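Local coordinates for putative DNA-binding protein (Ralstonia eutropha, PDB 3HWU) that is of unknown function but, as a Plants and Prokaryotes Conserved (PCC) domain protein that packs as three subunits, may bind DNA, at residues I46-E51 with N71-N76; E51-F56 with H107-T112; A75-S80 with I90-T95; D23-N28 with L111-G116. All coordinates share one frame; numbering follows the deposited sequence.

Contact 1 of 4, residues I46-E51 with N71-N76; sequences IGFMSE and NVEMAN
G47, F48 and M49 meet M74, E73 and V72 in an antiparallel strand pairing, which joins strand 40-49 to strand 72-84 near S50 and N71, where the chain turns a corner. The ladder alternates regularly. M74 N donates to G47 O at 2.8 Å, M49 N gives V72 O a nearly straight bond of the same length (176° at the hydrogen), and V72 N returns one to M49 O. Toward I46 the pairing slackens, and the bond from G47 N to M74 O is weak. At the other end N71, with a left-handed backbone, shares M49 with V72 in a G1 beta bulge; its N reaches S50 O at 3.0 Å from above the carbonyl plane, not along a lone pair.

This is the edge-to-edge joining of neighbouring strands from which the long antiparallel sheet of the PCC domain is built, and its two faces are filled differently. On one, F48 has CG anti to its own N (chi1 -177°), which carries the ring out along the partner strand: CD1 lies 3.3 Å from V72 O and 3.6 Å from E73 CD, while CZ comes near the backbone of N71. E73 folds back at chi2 (-73°) to bring its carboxylate beside that ring; its OE1 stands 3.2 Å from G47 O, a meeting of two acceptors and not a bond. On the opposite face the selenomethionines M49 and M74 cross obliquely, their CE methyls 3.7 Å apart, with L111 and C118 packed against both. H93 of a neighbouring subunit takes up M74 O and packs on E73.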
loop_
_atom_site.group_PDB
_atom_site.type_symbol
_atom_site.label_atom_id
_atom_site.label_comp_id
_atom_site.label_asym_id
_atom_site.label_seq_id
_atom_site.Cartn_x
_atom_site.Cartn_y
_atom_site.Cartn_z
ATOM N N ILE A 46 2.953 6.882 -4.167
ATOM C CA ILE A 46 1.950 7.235 -5.171
ATOM C C ILE A 46 2.578 8.279 -6.081
ATOM O O ILE A 46 3.593 8.895 -5.745
ATOM C CB ILE A 46 0.638 7.828 -4.595
ATOM C CG1 ILE A 46 0.889 9.059 -3.697
ATOM C CG2 ILE A 46 -0.143 6.757 -3.866
ATOM C CD1 ILE A 46 -0.363 9.851 -3.312
ATOM N N GLY A 47 1.992 8.472 -7.259
ATOM C CA GLY A 47 2.420 9.600 -8.103
ATOM C C GLY A 47 1.829 9.528 -9.488
ATOM O O GLY A 47 0.898 8.765 -9.692
ATOM N N PHE A 48 2.350 10.308 -10.417
ATOM C CA PHE A 48 1.905 10.344 -11.806
ATOM C C PHE A 48 3.124 10.148 -12.680
ATOM O O PHE A 48 4.110 10.872 -12.515
ATOM C CB PHE A 48 1.250 11.677 -12.169
ATOM C CG PHE A 48 0.725 11.724 -13.563
ATOM C CD1 PHE A 48 -0.399 11.023 -13.889
ATOM C CD2 PHE A 48 1.402 12.398 -14.516
ATOM C CE1 PHE A 48 -0.878 11.045 -15.210
ATOM C CE2 PHE A 48 0.940 12.461 -15.824
ATOM C CZ PHE A 48 -0.153 11.767 -16.159
HETATM N N MSE A 49 3.056 9.133 -13.543
HETATM C CA MSE A 49 4.205 8.675 -14.341
HETATM C C MSE A 49 4.057 8.961 -15.833
HETATM O O MSE A 49 3.045 8.632 -16.434
HETATM C CB MSE A 49 4.363 7.185 -14.168
HETATM C CG MSE A 49 4.557 6.732 -12.714
HETATM SE SE MSE A 49 6.094 7.496 -11.869
HETATM C CE MSE A 49 5.350 7.583 -10.112
ATOM N N SER A 50 5.065 9.551 -16.449
ATOM C CA SER A 50 5.093 9.612 -17.907
ATOM C C SER A 50 5.279 8.222 -18.523
ATOM O O SER A 50 4.736 7.929 -19.596
ATOM C CB SER A 50 6.185 10.538 -18.387
ATOM O OG SER A 50 7.439 10.200 -17.835
ATOM N N GLU A 51 6.010 7.358 -17.834
ATOM C CA GLU A 51 6.046 5.972 -18.255
ATOM C C GLU A 51 6.330 5.085 -17.068
ATOM O O GLU A 51 7.028 5.478 -16.144
ATOM C CB GLU A 51 7.059 5.740 -19.341
ATOM C CG GLU A 51 8.392 6.209 -18.995
ATOM C CD GLU A 51 9.401 5.930 -20.103
ATOM O OE1 GLU A 51 9.949 4.809 -20.144
ATOM O OE2 GLU A 51 9.630 6.841 -20.917
ATOM N N ASN A 71 1.744 7.985 -19.286
ATOM C CA ASN A 71 0.862 9.017 -18.721
ATOM C C ASN A 71 -0.246 8.403 -17.846
ATOM O O ASN A 71 -1.449 8.472 -18.118
ATOM C CB ASN A 71 0.336 9.926 -19.820
ATOM C CG ASN A 71 1.426 10.846 -20.363
ATOM O OD1 ASN A 71 2.387 11.146 -19.686
ATOM N ND2 ASN A 71 1.271 11.301 -21.587
ATOM N N VAL A 72 0.210 7.757 -16.770
ATOM C CA VAL A 72 -0.648 7.004 -15.869
ATOM C C VAL A 72 -0.513 7.464 -14.421
ATOM O O VAL A 72 0.565 7.858 -13.970
ATOM C CB VAL A 72 -0.389 5.478 -15.913
ATOM C CG1 VAL A 72 -0.929 4.882 -17.207
ATOM C CG2 VAL A 72 1.068 5.138 -15.692
ATOM N N GLU A 73 -1.626 7.463 -13.706
ATOM C CA GLU A 73 -1.591 7.607 -12.243
ATOM C C GLU A 73 -1.085 6.315 -11.633
ATOM O O GLU A 73 -1.507 5.241 -12.049
ATOM C CB GLU A 73 -2.980 7.929 -11.699
ATOM C CG GLU A 73 -3.488 9.361 -12.035
ATOM C CD GLU A 73 -2.806 10.469 -11.244
ATOM O OE1 GLU A 73 -1.815 10.219 -10.556
ATOM O OE2 GLU A 73 -3.302 11.622 -11.311
HETATM N N MSE A 74 -0.165 6.404 -10.699
HETATM C CA MSE A 74 0.275 5.269 -9.929
HETATM C C MSE A 74 -0.472 5.217 -8.610
HETATM O O MSE A 74 -0.266 6.037 -7.703
HETATM C CB MSE A 74 1.769 5.317 -9.682
HETATM C CG MSE A 74 2.266 4.054 -9.025
HETATM SE SE MSE A 74 4.142 3.898 -8.883
HETATM C CE MSE A 74 4.382 5.253 -7.412
ATOM N N ALA A 75 -1.469 4.343 -8.592
ATOM C CA ALA A 75 -2.377 4.223 -7.463
ATOM C C ALA A 75 -1.681 3.704 -6.200
ATOM O O ALA A 75 -2.048 4.045 -5.092
ATOM C CB ALA A 75 -3.588 3.312 -7.839
ATOM N N ASN A 76 -0.642 2.881 -6.398
ATOM C CA ASN A 76 0.211 2.433 -5.296
ATOM C C ASN A 76 1.487 1.875 -5.843
ATOM O O ASN A 76 1.464 1.254 -6.894
ATOM C CB ASN A 76 -0.513 1.342 -4.467
ATOM C CG ASN A 76 0.442 0.673 -3.489
ATOM O OD1 ASN A 76 1.084 -0.342 -3.860
ATOM N ND2 ASN A 76 0.598 1.224 -2.244
#

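Contact 2 of 4, residues E51-F56 with H107-T112; sequences EATFGF and HLLGLT
F54 and L108 form the tightly packed half of this antiparallel pairing between strand 51-58 and the bulged strand 103-114. Their side chains run side by side and point the same way, so that L108 CD2 presses on F54 CE1, 3.4 Å away. F54 keeps CG next to its own N (chi1 -61°), which swings the ring onto the leucine, and V96 of the same chain and F101 of a neighbouring subunit close in on it. Further along, A52 CB sits 4.1 Å from L111 CB.

A classic beta bulge interrupts the ladder: L109 and G110 both face T53, whose O takes a firm bond from L109 N at 2.8 Å and a weak one from G110 N. T53 N answers with a straight bond to G110 O. The extra residue shifts the register by one, leaving L108 paired with F54 and its N turned to A92.

The other face is looser. L109 lies along the backbone of F54 and G55 near the surface, while T53 OG1 finds its partner in T68. E51, here one of two conformers, runs alongside T112, E51 CG 4.0 Å from T112 CB; a water at 2.8 Å from T112 OG1 bonds only weakly to E51 OE1. Near H107, whose ring stacks on F64, G55 N bonds directly to H107 O (2.9 Å), and a second water donates to G55 O (2.7 Å) and accepts from H107 N (2.8 Å). The chemistry divides: apolar carbon fills the buried side, the bulge concentrates two donors on one carbonyl, and water supplements the direct link at H107.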
loop_
_atom_site.group_PDB
_atom_site.type_symbol
_atom_site.label_atom_id
_atom_site.label_comp_id
_atom_site.label_asym_id
_atom_site.label_seq_id
_atom_site.Cartn_x
_atom_site.Cartn_y
_atom_site.Cartn_z
ATOM N N GLU A 51 6.010 7.358 -17.834
ATOM C CA GLU A 51 6.046 5.972 -18.255
ATOM C C GLU A 51 6.330 5.085 -17.068
ATOM O O GLU A 51 7.028 5.478 -16.144
ATOM C CB GLU A 51 7.059 5.740 -19.341
ATOM C CG GLU A 51 8.392 6.209 -18.995
ATOM C CD GLU A 51 9.401 5.930 -20.103
ATOM O OE1 GLU A 51 9.949 4.809 -20.144
ATOM O OE2 GLU A 51 9.630 6.841 -20.917
ATOM N N ALA A 52 5.733 3.902 -17.120
ATOM C CA ALA A 52 5.915 2.863 -16.127
ATOM C C ALA A 52 6.031 1.557 -16.903
ATOM O O ALA A 52 5.128 1.194 -17.645
ATOM C CB ALA A 52 4.767 2.835 -15.143
ATOM N N THR A 53 7.103 0.823 -16.653
ATOM C CA THR A 53 7.392 -0.455 -17.316
ATOM C C THR A 53 7.398 -1.572 -16.288
ATOM O O THR A 53 8.109 -1.505 -15.296
ATOM C CB THR A 53 8.721 -0.397 -18.077
ATOM O OG1 THR A 53 8.676 0.679 -19.022
ATOM C CG2 THR A 53 9.036 -1.715 -18.786
ATOM N N PHE A 54 6.580 -2.584 -16.554
ATOM C CA PHE A 54 6.451 -3.762 -15.737
ATOM C C PHE A 54 7.034 -4.957 -16.473
ATOM O O PHE A 54 7.195 -4.944 -17.694
ATOM C CB PHE A 54 4.965 -3.989 -15.470
ATOM C CG PHE A 54 4.336 -2.839 -14.722
ATOM C CD1 PHE A 54 4.371 -2.818 -13.338
ATOM C CD2 PHE A 54 3.779 -1.757 -15.395
ATOM C CE1 PHE A 54 3.823 -1.787 -12.641
ATOM C CE2 PHE A 54 3.230 -0.707 -14.669
ATOM C CZ PHE A 54 3.272 -0.733 -13.288
ATOM N N GLY A 55 7.284 -6.022 -15.736
ATOM C CA GLY A 55 7.784 -7.254 -16.320
ATOM C C GLY A 55 7.092 -8.452 -15.698
ATOM O O GLY A 55 6.861 -8.462 -14.483
ATOM N N PHE A 56 6.780 -9.482 -16.497
ATOM C CA PHE A 56 6.247 -10.742 -16.004
ATOM C C PHE A 56 7.306 -11.775 -16.327
ATOM O O PHE A 56 7.632 -12.052 -17.494
ATOM C CB PHE A 56 4.893 -11.101 -16.613
ATOM C CG PHE A 56 4.198 -12.182 -15.878
ATOM C CD1 PHE A 56 3.534 -11.933 -14.688
ATOM C CD2 PHE A 56 4.190 -13.472 -16.360
ATOM C CE1 PHE A 56 2.908 -12.956 -14.001
ATOM C CE2 PHE A 56 3.546 -14.492 -15.683
ATOM C CZ PHE A 56 2.917 -14.226 -14.501
ATOM N N HIS A 107 5.260 -6.329 -11.224
ATOM C CA HIS A 107 6.675 -6.100 -10.915
ATOM C C HIS A 107 7.231 -4.964 -11.772
ATOM O O HIS A 107 7.195 -5.040 -12.999
ATOM C CB HIS A 107 7.431 -7.410 -11.202
ATOM C CG HIS A 107 8.903 -7.336 -11.008
ATOM N ND1 HIS A 107 9.538 -7.942 -9.951
ATOM C CD2 HIS A 107 9.868 -6.792 -11.779
ATOM C CE1 HIS A 107 10.837 -7.710 -10.044
ATOM N NE2 HIS A 107 11.063 -6.999 -11.136
ATOM N N LEU A 108 7.758 -3.923 -11.118
ATOM C CA LEU A 108 8.310 -2.784 -11.798
ATOM C C LEU A 108 9.729 -3.037 -12.287
ATOM O O LEU A 108 10.604 -3.458 -11.521
ATOM C CB LEU A 108 8.306 -1.533 -10.893
ATOM C CG LEU A 108 6.953 -0.853 -10.737
ATOM C CD1 LEU A 108 6.944 0.023 -9.467
ATOM C CD2 LEU A 108 6.617 0.010 -12.011
ATOM N N LEU A 109 9.959 -2.713 -13.559
ATOM C CA LEU A 109 11.332 -2.644 -14.114
ATOM C C LEU A 109 11.847 -1.230 -14.103
ATOM O O LEU A 109 13.041 -1.019 -13.977
ATOM C CB LEU A 109 11.351 -3.201 -15.523
ATOM C CG LEU A 109 10.940 -4.679 -15.643
ATOM C CD1 LEU A 109 10.913 -5.116 -17.121
ATOM C CD2 LEU A 109 11.855 -5.584 -14.813
ATOM N N GLY A 110 10.998 -0.233 -14.241
ATOM C CA GLY A 110 11.433 1.169 -14.226
ATOM C C GLY A 110 10.224 2.077 -14.397
ATOM O O GLY A 110 9.168 1.637 -14.863
ATOM N N LEU A 111 10.358 3.318 -13.954
ATOM C CA LEU A 111 9.295 4.290 -14.082
ATOM C C LEU A 111 9.848 5.685 -13.872
ATOM O O LEU A 111 10.846 5.870 -13.151
ATOM C CB LEU A 111 8.100 3.986 -13.150
ATOM C CG LEU A 111 8.307 4.083 -11.648
ATOM C CD1 LEU A 111 6.974 3.877 -10.904
ATOM C CD2 LEU A 111 9.347 3.086 -11.083
ATOM N N THR A 112 9.198 6.620 -14.567
ATOM C CA THR A 112 9.628 8.001 -14.658
ATOM C C THR A 112 8.453 8.917 -14.326
ATOM O O THR A 112 7.376 8.776 -14.907
ATOM C CB THR A 112 10.158 8.340 -16.065
ATOM O OG1 THR A 112 11.236 7.454 -16.389
ATOM C CG2 THR A 112 10.642 9.775 -16.150
HETATM O O HOH W 1 11.012 4.757 -16.956
HETATM O O HOH W 2 4.523 -8.319 -13.112
#

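Contact 3 of 4, residues A75-S80 with I90-T95; sequences ANMTGS and IHAHGT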
loop_
_atom_site.group_PDB
_atom_site.type_symbol
_atom_site.label_atom_id
_atom_site.label_comp_id
_atom_site.label_asym_id
_atom_site.label_seq_id
_atom_site.Cartn_x
_atom_site.Cartn_y
_atom_site.Cartn_z
ATOM N N ALA A 75 -1.469 4.343 -8.592
ATOM C CA ALA A 75 -2.377 4.223 -7.463
ATOM C C ALA A 75 -1.681 3.704 -6.200
ATOM O O ALA A 75 -2.048 4.045 -5.092
ATOM C CB ALA A 75 -3.588 3.312 -7.839
ATOM N N ASN A 76 -0.642 2.881 -6.398
ATOM C CA ASN A 76 0.211 2.433 -5.296
ATOM C C ASN A 76 1.487 1.875 -5.843
ATOM O O ASN A 76 1.464 1.254 -6.894
ATOM C CB ASN A 76 -0.513 1.342 -4.467
ATOM C CG ASN A 76 0.442 0.673 -3.489
ATOM O OD1 ASN A 76 1.084 -0.342 -3.860
ATOM N ND2 ASN A 76 0.598 1.224 -2.244
HETATM N N MSE A 77 2.558 2.092 -5.097
HETATM C CA MSE A 77 3.776 1.315 -5.208
HETATM C C MSE A 77 4.082 0.748 -3.825
HETATM O O MSE A 77 3.868 1.451 -2.827
HETATM C CB MSE A 77 4.913 2.255 -5.628
HETATM C CG MSE A 77 6.294 1.578 -5.734
HETATM SE SE MSE A 77 7.661 2.714 -6.567
HETATM C CE MSE A 77 7.796 4.072 -5.217
ATOM N N THR A 78 4.593 -0.484 -3.780
ATOM C CA THR A 78 4.988 -1.131 -2.536
ATOM C C THR A 78 6.297 -1.833 -2.835
ATOM O O THR A 78 6.414 -2.499 -3.861
ATOM C CB THR A 78 3.915 -2.136 -2.057
ATOM O OG1 THR A 78 2.662 -1.457 -1.919
ATOM C CG2 THR A 78 4.261 -2.749 -0.705
ATOM N N GLY A 79 7.294 -1.742 -1.950
ATOM C CA GLY A 79 8.580 -2.383 -2.216
ATOM C C GLY A 79 9.554 -2.385 -1.074
ATOM O O GLY A 79 9.182 -2.061 0.064
ATOM N N SER A 80 10.763 -2.823 -1.360
ATOM C CA SER A 80 11.846 -2.876 -0.388
ATOM C C SER A 80 13.157 -2.439 -0.988
ATOM O O SER A 80 13.404 -2.561 -2.185
ATOM C CB SER A 80 12.007 -4.273 0.209
ATOM O OG SER A 80 12.293 -5.236 -0.787
ATOM N N ILE A 90 16.590 -2.740 -5.474
ATOM C CA ILE A 90 15.221 -2.288 -5.192
ATOM C C ILE A 90 14.270 -3.350 -5.753
ATOM O O ILE A 90 14.384 -3.798 -6.897
ATOM C CB ILE A 90 14.931 -0.904 -5.839
ATOM C CG1 ILE A 90 15.947 0.167 -5.492
ATOM C CG2 ILE A 90 13.558 -0.380 -5.472
ATOM C CD1 ILE A 90 16.174 0.410 -4.030
ATOM N N HIS A 91 13.283 -3.739 -4.971
ATOM C CA HIS A 91 12.246 -4.678 -5.361
ATOM C C HIS A 91 10.949 -3.932 -5.195
ATOM O O HIS A 91 10.550 -3.604 -4.070
ATOM C CB HIS A 91 12.252 -5.907 -4.461
ATOM C CG HIS A 91 11.250 -6.925 -4.831
ATOM N ND1 HIS A 91 10.849 -7.939 -3.983
ATOM C CD2 HIS A 91 10.557 -7.093 -5.981
ATOM C CE1 HIS A 91 9.979 -8.705 -4.619
ATOM N NE2 HIS A 91 9.788 -8.212 -5.835
ATOM N N ALA A 92 10.291 -3.601 -6.299
ATOM C CA ALA A 92 9.110 -2.775 -6.232
ATOM C C ALA A 92 8.017 -3.344 -7.153
ATOM O O ALA A 92 8.293 -3.770 -8.276
ATOM C CB ALA A 92 9.414 -1.307 -6.640
ATOM N N HIS A 93 6.782 -3.238 -6.681
ATOM C CA HIS A 93 5.591 -3.512 -7.475
ATOM C C HIS A 93 4.765 -2.226 -7.535
ATOM O O HIS A 93 4.832 -1.368 -6.636
ATOM C CB HIS A 93 4.750 -4.646 -6.873
ATOM C CG HIS A 93 5.392 -6.000 -6.920
ATOM N ND1 HIS A 93 4.705 -7.137 -6.574
ATOM C CD2 HIS A 93 6.628 -6.417 -7.273
ATOM C CE1 HIS A 93 5.470 -8.188 -6.783
ATOM N NE2 HIS A 93 6.635 -7.784 -7.230
ATOM N N GLY A 94 3.895 -2.124 -8.537
ATOM C CA GLY A 94 3.012 -1.004 -8.654
ATOM C C GLY A 94 1.703 -1.332 -9.330
ATOM O O GLY A 94 1.597 -2.331 -10.015
ATOM N N THR A 95 0.761 -0.413 -9.180
ATOM C CA THR A 95 -0.566 -0.450 -9.752
ATOM C C THR A 95 -0.778 0.931 -10.414
ATOM O O THR A 95 -0.637 1.960 -9.738
ATOM C CB THR A 95 -1.646 -0.630 -8.620
ATOM O OG1 THR A 95 -1.305 -1.793 -7.800
ATOM C CG2 THR A 95 -3.009 -0.724 -9.154
HETATM O O HOH W 3 1.126 -1.809 -6.234
#
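S80 and H91 stand beside each other on the polar face of this strand pair, S80 OG 3.7 Å from H91 CB. H91 and H93 are turned differently: H91 has CG anti to its N (chi1 -178°) and its ring leads away from S80, whereas H93 holds CG close to the N (chi1 -68°). Both reach the same neighbouring subunit, H91 ND1 bonding to its E119 and H93 ND1 to its M74 carbonyl, while S80 OG goes to E119 of that neighbouring subunit and to R131 of its own chain. Farther along, T78 OG1 donates to N76 OD1 at 2.7 Å, in the amide plane and on a lone pair, which helps to fix the turn of the N76 amide; N76 ND2 bonds to T78 OG1 of a neighbouring subunit.

The pair is a beta hairpin, strands 72-84 and 87-97. H93 N to T78 O is a straight 2.9 Å bond, and S80 with H91 is bonded in both directions; at the other end A75 and N76 share T95 O through weak bonds, a classic beta bulge. H91, H93 and H107 appear to turn ring nitrogens (NE2 in H91 and H93) toward one vacant point, which might be an empty metal site, as in acetolactate decarboxylase of the same clan; this is unconfirmed.

On the reverse face M77 CG lies 3.4 Å from H93 O and 4.3 Å from A92 CB, and the chain bends at chi3. G79, lacking a side chain, brings its CA to 3.0 Å from H91 O. V25 and L26 of helix 25-35 pack on M77 and A92 respectively.

Contact 4 of 4, residues D23-N28 with L111-G116; sequences DNVLQN and LTVGTG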
loop_
_atom_site.group_PDB
_atom_site.type_symbol
_atom_site.label_atom_id
_atom_site.label_comp_id
_atom_site.label_asym_id
_atom_site.label_seq_id
_atom_site.Cartn_x
_atom_site.Cartn_y
_atom_site.Cartn_z
ATOM N N ASP A 23 11.993 12.595 -12.935
ATOM C CA ASP A 23 12.823 11.734 -12.076
ATOM C C ASP A 23 12.544 10.253 -12.332
ATOM O O ASP A 23 11.399 9.816 -12.389
ATOM C CB ASP A 23 12.589 12.030 -10.593
ATOM C CG ASP A 23 13.139 13.364 -10.130
ATOM O OD1 ASP A 23 14.031 13.931 -10.818
ATOM O OD2 ASP A 23 12.768 13.830 -9.009
ATOM N N ASN A 24 13.626 9.491 -12.391
ATOM C CA ASN A 24 13.594 8.064 -12.526
ATOM C C ASN A 24 13.442 7.446 -11.131
ATOM O O ASN A 24 14.334 7.571 -10.296
ATOM C CB ASN A 24 14.876 7.555 -13.195
ATOM C CG ASN A 24 14.855 6.062 -13.384
ATOM O OD1 ASN A 24 14.720 5.332 -12.406
ATOM N ND2 ASN A 24 14.924 5.586 -14.643
ATOM N N VAL A 25 12.292 6.853 -10.869
ATOM C CA VAL A 25 11.922 6.544 -9.468
ATOM C C VAL A 25 12.828 5.502 -8.821
ATOM O O VAL A 25 13.343 5.711 -7.715
ATOM C CB VAL A 25 10.445 6.142 -9.406
ATOM C CG1 VAL A 25 10.043 5.662 -7.972
ATOM C CG2 VAL A 25 9.523 7.315 -9.845
ATOM N N LEU A 26 13.026 4.360 -9.477
ATOM C CA LEU A 26 13.844 3.335 -8.823
ATOM C C LEU A 26 15.298 3.791 -8.709
ATOM O O LEU A 26 15.959 3.480 -7.737
ATOM C CB LEU A 26 13.734 1.949 -9.474
ATOM C CG LEU A 26 12.285 1.420 -9.628
ATOM C CD1 LEU A 26 12.380 0.011 -10.182
ATOM C CD2 LEU A 26 11.522 1.422 -8.339
ATOM N N GLN A 27 15.793 4.500 -9.719
ATOM C CA GLN A 27 17.159 5.029 -9.636
ATOM C C GLN A 27 17.303 6.038 -8.495
ATOM O O GLN A 27 18.326 6.047 -7.800
ATOM C CB GLN A 27 17.571 5.646 -10.988
ATOM C CG GLN A 27 17.720 4.629 -12.101
ATOM C CD GLN A 27 18.031 5.216 -13.465
ATOM O OE1 GLN A 27 18.189 6.449 -13.636
ATOM N NE2 GLN A 27 18.121 4.337 -14.447
ATOM N N ASN A 28 16.301 6.868 -8.262
ATOM C CA ASN A 28 16.393 7.796 -7.135
ATOM C C ASN A 28 16.356 7.041 -5.791
ATOM O O ASN A 28 17.007 7.456 -4.844
ATOM C CB ASN A 28 15.289 8.852 -7.217
ATOM C CG ASN A 28 15.702 10.073 -8.009
ATOM O OD1 ASN A 28 16.259 11.006 -7.411
ATOM N ND2 ASN A 28 15.442 10.101 -9.286
ATOM N N LEU A 111 10.358 3.318 -13.954
ATOM C CA LEU A 111 9.295 4.290 -14.082
ATOM C C LEU A 111 9.848 5.685 -13.872
ATOM O O LEU A 111 10.846 5.870 -13.151
ATOM C CB LEU A 111 8.100 3.986 -13.150
ATOM C CG LEU A 111 8.307 4.083 -11.648
ATOM C CD1 LEU A 111 6.974 3.877 -10.904
ATOM C CD2 LEU A 111 9.347 3.086 -11.083
ATOM N N THR A 112 9.198 6.620 -14.567
ATOM C CA THR A 112 9.628 8.001 -14.658
ATOM C C THR A 112 8.453 8.917 -14.326
ATOM O O THR A 112 7.376 8.776 -14.907
ATOM C CB THR A 112 10.158 8.340 -16.065
ATOM O OG1 THR A 112 11.236 7.454 -16.389
ATOM C CG2 THR A 112 10.642 9.775 -16.150
ATOM N N VAL A 113 8.680 9.865 -13.411
ATOM C CA VAL A 113 7.652 10.821 -13.029
ATOM C C VAL A 113 7.304 11.710 -14.227
ATOM O O VAL A 113 8.210 12.221 -14.924
ATOM C CB VAL A 113 8.113 11.708 -11.869
ATOM C CG1 VAL A 113 7.082 12.743 -11.447
ATOM C CG2 VAL A 113 8.542 10.832 -10.652
ATOM N N GLY A 114 6.007 11.917 -14.430
ATOM C CA GLY A 114 5.510 12.762 -15.499
ATOM C C GLY A 114 5.218 14.159 -15.042
ATOM O O GLY A 114 5.933 14.735 -14.210
ATOM N N THR A 115 4.152 14.723 -15.581
ATOM C CA THR A 115 3.786 16.080 -15.166
ATOM C C THR A 115 3.028 16.002 -13.815
ATOM O O THR A 115 1.807 16.092 -13.711
ATOM C CB THR A 115 3.009 16.772 -16.235
ATOM O OG1 THR A 115 1.867 15.998 -16.499
ATOM C CG2 THR A 115 3.840 16.946 -17.531
ATOM N N GLY A 116 3.811 15.790 -12.771
ATOM C CA GLY A 116 3.279 15.482 -11.450
ATOM C C GLY A 116 4.435 15.306 -10.507
ATOM O O GLY A 116 5.507 15.916 -10.683
#
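The flat side-chain amide of N24 has L111 O near it, 4.0 Å from both CG and OD1. In the conformer described, chi1 of -178° points CG away from the backbone N, and OD1 accepts from Q27 N, which stands 28° out of the amide plane at 3.0 Å: an N-cap. N28 ND2 gives N24 O an N-H lying in the plane of the N28 amide. That carbonyl is approached from above its own plane and also takes N28 N, so two donors grip it. The D23 carboxylate faces elsewhere, to K7 and R20 N.

Between the segments the backbones meet in a single bridge of N24 with T112: V113 N donates to D23 O and V25 N to L111 O, each at 2.9 Å. Beyond it L111 CD2 wedges between V25 CB and L26 CG, 3.7 Å from either, the L26 side chain crossing at about a right angle. V25 CG2 also touches V113 CG2.

Of the first-turn N-H groups of helix 25-35, that of V25 is thus met by the sheet, through L111 O of strand 103-114, and that of Q27 by the cap, through N24 OD1.

How the contacts relate
From the N terminus, the chain passes the start of helix 25-35, which is met again at 111-116, where contact 4 closes the longest loop. Contacts 1 and 3 both fall within that span. Contact 1 (46-51 with 71-76) and contact 2 (51-56 with 107-112) cross, and they share E51 at the corner. Contact 3 follows on from contact 1 through A75 and N76, and its hairpin lies within the span of contact 2. Contacts 2 and 4 finish on the same strand, sharing L111 and T112. With the L108 N to A92 O bond joining contact 2 to contact 3, they tie strands 40-49, 72-84, 87-97, 103-114 and 51-58 into one sheet with helix 25-35 packed on it.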